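Sulfur oxygenase/reductase (Halothiobacillus neapolitanus, PDB 6QPA) probably catalyses the oxygen-dependent disproportionation of elemental sulfur, as sulfur oxygenase reductases do, at a mononuclear iron site in a 24-subunit assembly. Local coordinates at residues A[137-140]-A[141-145]; A[180-183]-A[184-188]. All blocks are in the same frame, centred on the assembly; numbering follows the deposited sequence.

Contact 1: residues A[137-140]-A[141-145]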
loop_
_atom_site.group_PDB
_atom_site.type_symbol
_atom_site.label_atom_id
_atom_site.label_comp_id
_atom_site.label_asym_id
_atom_site.label_seq_id
_atom_site.Cartn_x
_atom_site.Cartn_y
_atom_site.Cartn_z
ATOM N N GLN A 137 -38.652 -3.288 -48.298
ATOM C CA GLN A 137 -38.745 -3.593 -49.723
ATOM C C GLN A 137 -39.199 -5.034 -49.970
ATOM O O GLN A 137 -39.963 -5.303 -50.915
ATOM C CB GLN A 137 -37.412 -3.323 -50.403
ATOM C CG GLN A 137 -37.366 -3.867 -51.796
ATOM C CD GLN A 137 -36.193 -3.334 -52.580
ATOM O OE1 GLN A 137 -35.247 -4.058 -52.856
ATOM N NE2 GLN A 137 -36.271 -2.070 -52.981
ATOM N N VAL A 138 -38.725 -5.977 -49.152
ATOM C CA VAL A 138 -39.196 -7.358 -49.270
ATOM C C VAL A 138 -40.700 -7.419 -49.036
ATOM O O VAL A 138 -41.439 -8.085 -49.773
ATOM C CB VAL A 138 -38.430 -8.272 -48.289
ATOM C CG1 VAL A 138 -39.143 -9.637 -48.144
ATOM C CG2 VAL A 138 -37.005 -8.478 -48.770
ATOM N N LEU A 139 -41.179 -6.681 -48.040
ATOM C CA LEU A 139 -42.610 -6.621 -47.780
ATOM C C LEU A 139 -43.359 -6.046 -48.979
ATOM O O LEU A 139 -44.335 -6.635 -49.468
ATOM C CB LEU A 139 -42.848 -5.786 -46.525
ATOM C CG LEU A 139 -44.199 -5.759 -45.831
ATOM C CD1 LEU A 139 -44.545 -7.118 -45.355
ATOM C CD2 LEU A 139 -44.069 -4.851 -44.650
ATOM N N GLY A 140 -42.902 -4.896 -49.478
ATOM C CA GLY A 140 -43.564 -4.287 -50.621
ATOM C C GLY A 140 -43.549 -5.178 -51.849
ATOM O O GLY A 140 -44.551 -5.286 -52.563
ATOM N N ASP A 141 -42.413 -5.833 -52.115
ATOM C CA ASP A 141 -42.337 -6.709 -53.279
ATOM C C ASP A 141 -43.267 -7.902 -53.118
ATOM O O ASP A 141 -43.912 -8.330 -54.083
ATOM C CB ASP A 141 -40.902 -7.189 -53.480
ATOM C CG ASP A 141 -39.958 -6.069 -53.891
ATOM O OD1 ASP A 141 -40.421 -4.929 -54.138
ATOM O OD2 ASP A 141 -38.736 -6.331 -53.915
ATOM N N SER A 142 -43.366 -8.432 -51.898
ATOM C CA SER A 142 -44.255 -9.559 -51.648
ATOM C C SER A 142 -45.703 -9.177 -51.914
ATOM O O SER A 142 -46.443 -9.941 -52.545
ATOM C CB SER A 142 -44.079 -10.061 -50.215
ATOM O OG SER A 142 -42.809 -10.671 -50.051
ATOM N N PHE A 143 -46.128 -7.994 -51.465
ATOM C CA PHE A 143 -47.499 -7.582 -51.746
ATOM C C PHE A 143 -47.728 -7.416 -53.240
ATOM O O PHE A 143 -48.719 -7.916 -53.784
ATOM C CB PHE A 143 -47.835 -6.287 -51.011
ATOM C CG PHE A 143 -47.981 -6.464 -49.538
ATOM C CD1 PHE A 143 -48.092 -7.732 -48.995
ATOM C CD2 PHE A 143 -48.029 -5.377 -48.695
ATOM C CE1 PHE A 143 -48.227 -7.912 -47.633
ATOM C CE2 PHE A 143 -48.166 -5.549 -47.331
ATOM C CZ PHE A 143 -48.263 -6.820 -46.801
ATOM N N ALA A 144 -46.786 -6.770 -53.929
ATOM C CA ALA A 144 -46.921 -6.545 -55.364
ATOM C C ALA A 144 -47.085 -7.860 -56.126
ATOM O O ALA A 144 -47.978 -7.993 -56.971
ATOM C CB ALA A 144 -45.709 -5.763 -55.875
ATOM N N LYS A 145 -46.236 -8.846 -55.835
ATOM C CA LYS A 145 -46.277 -10.152 -56.486
ATOM C C LYS A 145 -47.352 -11.067 -55.908
ATOM O O LYS A 145 -47.393 -12.244 -56.275
ATOM C CB LYS A 145 -44.909 -10.837 -56.374
ATOM C CG LYS A 145 -43.843 -10.322 -57.321
ATOM C CD LYS A 145 -42.486 -10.157 -56.606
ATOM C CE LYS A 145 -41.866 -11.466 -56.132
ATOM N NZ LYS A 145 -40.639 -11.234 -55.297
#
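D141 lies one helical turn beyond Q137, its backbone N bonded to Q137 O. From CB, 3.3 Å from Q137 O, the D141 side chain runs back toward the N-terminal end of the helix, because CG stands beside its own backbone N (chi1 -68°). CG passes Q137 O at 3.1 Å, and the carboxylate ends beside the extended Q137 chain, OD2 lying 3.5 Å from Q137 CG. With their planes only 22° apart, the amide and the carboxylate both turn to a second subunit: OD2 forms a salt bridge to its R148, and Q137 NE2 bonds its V149 O. Replacing D141 by an alanine would probably leave R148 of the second subunit without this anionic mate.

S142 suits the buried next position, since its hydroxyl is spent on the helix itself: V138 O accepts S142 N and S142 OG, both at 2.9 Å, from opposite faces of its carbonyl plane. L139 and F143 run side by side, CD1 to CZ 4.0 Å, while L139 O sits over one ring face near the rim; F143 of that second subunit and of a third meet this ring. One helix thus offers polar and apolar groups to subunit interfaces.

Contact 2: residues A[180-183]-A[184-188]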
loop_
_atom_site.group_PDB
_atom_site.type_symbol
_atom_site.label_atom_id
_atom_site.label_comp_id
_atom_site.label_asym_id
_atom_site.label_seq_id
_atom_site.Cartn_x
_atom_site.Cartn_y
_atom_site.Cartn_z
ATOM N N THR A 180 -40.887 -33.952 -41.522
ATOM C CA THR A 180 -41.563 -32.917 -42.288
ATOM C C THR A 180 -42.785 -32.406 -41.546
ATOM O O THR A 180 -42.983 -31.194 -41.421
ATOM C CB THR A 180 -41.966 -33.456 -43.656
ATOM O OG1 THR A 180 -40.795 -33.748 -44.427
ATOM C CG2 THR A 180 -42.852 -32.464 -44.392
ATOM N N GLU A 181 -43.623 -33.316 -41.041
ATOM C CA GLU A 181 -44.822 -32.863 -40.339
ATOM C C GLU A 181 -44.467 -32.085 -39.076
ATOM O O GLU A 181 -45.079 -31.053 -38.784
ATOM C CB GLU A 181 -45.738 -34.057 -40.021
ATOM C CG GLU A 181 -47.078 -33.600 -39.447
ATOM C CD GLU A 181 -48.067 -34.734 -39.156
ATOM O OE1 GLU A 181 -47.751 -35.926 -39.407
ATOM O OE2 GLU A 181 -49.172 -34.406 -38.667
ATOM N N THR A 182 -43.455 -32.551 -38.331
ATOM C CA THR A 182 -43.005 -31.846 -37.130
ATOM C C THR A 182 -42.576 -30.421 -37.460
ATOM O O THR A 182 -42.978 -29.459 -36.789
ATOM C CB THR A 182 -41.822 -32.588 -36.491
ATOM O OG1 THR A 182 -42.189 -33.928 -36.172
ATOM C CG2 THR A 182 -41.374 -31.871 -35.183
ATOM N N LEU A 183 -41.739 -30.275 -38.493
ATOM C CA LEU A 183 -41.135 -28.986 -38.820
ATOM C C LEU A 183 -42.159 -28.006 -39.378
ATOM O O LEU A 183 -42.104 -26.804 -39.090
ATOM C CB LEU A 183 -39.982 -29.205 -39.805
ATOM C CG LEU A 183 -38.778 -29.917 -39.190
ATOM C CD1 LEU A 183 -37.837 -30.489 -40.242
ATOM C CD2 LEU A 183 -38.036 -28.929 -38.237
ATOM N N GLU A 184 -43.103 -28.506 -40.176
ATOM C CA GLU A 184 -44.172 -27.659 -40.682
ATOM C C GLU A 184 -45.056 -27.148 -39.552
ATOM O O GLU A 184 -45.527 -26.004 -39.594
ATOM C CB GLU A 184 -44.998 -28.439 -41.701
ATOM C CG GLU A 184 -44.238 -28.653 -42.993
ATOM C CD GLU A 184 -45.016 -29.453 -44.024
ATOM O OE1 GLU A 184 -45.961 -30.170 -43.638
ATOM O OE2 GLU A 184 -44.680 -29.358 -45.223
ATOM N N TRP A 185 -45.333 -27.999 -38.558
ATOM C CA TRP A 185 -46.091 -27.546 -37.397
ATOM C C TRP A 185 -45.340 -26.433 -36.680
ATOM O O TRP A 185 -45.917 -25.393 -36.341
ATOM C CB TRP A 185 -46.353 -28.720 -36.453
ATOM C CG TRP A 185 -47.403 -28.501 -35.357
ATOM C CD1 TRP A 185 -48.692 -28.953 -35.374
ATOM C CD2 TRP A 185 -47.239 -27.829 -34.090
ATOM N NE1 TRP A 185 -49.341 -28.610 -34.208
ATOM C CE2 TRP A 185 -48.478 -27.922 -33.401
ATOM C CE3 TRP A 185 -46.172 -27.177 -33.467
ATOM C CZ2 TRP A 185 -48.686 -27.368 -32.121
ATOM C CZ3 TRP A 185 -46.380 -26.610 -32.173
ATOM C CH2 TRP A 185 -47.629 -26.734 -31.521
ATOM N N MET A 186 -44.037 -26.631 -36.472
ATOM C CA MET A 186 -43.237 -25.643 -35.752
ATOM C C MET A 186 -43.183 -24.318 -36.493
ATOM O O MET A 186 -43.342 -23.257 -35.878
ATOM C CB MET A 186 -41.831 -26.187 -35.517
ATOM C CG MET A 186 -41.815 -27.355 -34.542
ATOM S SD MET A 186 -40.220 -28.186 -34.357
ATOM C CE MET A 186 -39.252 -26.882 -33.704
ATOM N N LYS A 187 -42.992 -24.350 -37.819
ATOM C CA LYS A 187 -42.896 -23.088 -38.546
ATOM C C LYS A 187 -44.226 -22.358 -38.529
ATOM O O LYS A 187 -44.255 -21.131 -38.537
ATOM C CB LYS A 187 -42.414 -23.309 -39.989
ATOM C CG LYS A 187 -42.071 -22.011 -40.745
ATOM C CD LYS A 187 -40.923 -22.218 -41.737
ATOM C CE LYS A 187 -40.584 -20.956 -42.556
ATOM N NZ LYS A 187 -41.745 -20.449 -43.334
ATOM N N ALA A 188 -45.329 -23.097 -38.479
ATOM C CA ALA A 188 -46.642 -22.480 -38.410
ATOM C C ALA A 188 -46.988 -21.969 -37.013
ATOM O O ALA A 188 -47.778 -21.034 -36.890
ATOM C CB ALA A 188 -47.706 -23.474 -38.874
#
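Four backbone hydrogen bonds join 180-183 to 184-188 within helix 172-189: E184 N to T180 O, W185 N to E181 O, M186 N to T182 O and K187 N to L183 O, the last 2.9 Å long. Both threonines turn their hydroxyls back to the preceding turn, T180 OG1 to E176 O and T182 OG1 to G178 O, so the buried T182 hydroxyl has an acceptor within its own helix.

The van der Waals contacts use the threonine methyls. Because the T180 hydroxyl sits beside the backbone N (chi1 -66°), its methyl CG2 is left on the side of the next turn, where it meets E184 OE2 at 3.7 Å; the extended glutamate lies alongside, its CG 3.2 Å from T180 O. In the same manner T182 CG2 touches M186 SD at 3.9 Å. The flexible thioether, bent at chi3 (63°), fits beside a branched methyl, and M186 CG passes T182 O at 3.3 Å. L183 and M186 also pack on strands 193-204 and 251-259.

Two further polar ends bond to other parts of the same chain. K187 NZ forms a salt bridge with D125, and W185 NE1 donates to E277 OE1, so the large indole can be buried with its N-H satisfied; W185 also packs on L307 of a neighbouring subunit. The chemistry is therefore divided: L183 and M186 meet the sheet while T182 and W185 meet helix 276-287, threonine hydroxyls are spent on the helix itself, and the K187 ammonium and the indole N-H are paired with acidic residues.

Overall arrangement
From the N terminus, the chain first passes the iron ligands on helix 85-94 and strand 110-125, away from both contacts. Contact 1 follows on helix 135-144, between the short parallel strands 129-130 and 153-154. After strand 159-167 the chain enters helix 172-189, which holds contact 2 and leads into strand 193-204. Each joins successive turns of one helix, closing no long loop, and the two stand in series, neither nested nor crossed. The centres of contact 1 and contact 2 lie about 25 Å apart, their nearest atoms about 12 Å. Contact 2 ties its helix to the main antiparallel sheet and helix 276-287; contact 1 meets the loop before strand 153-154 and two other subunits, one of which contact 2 also touches.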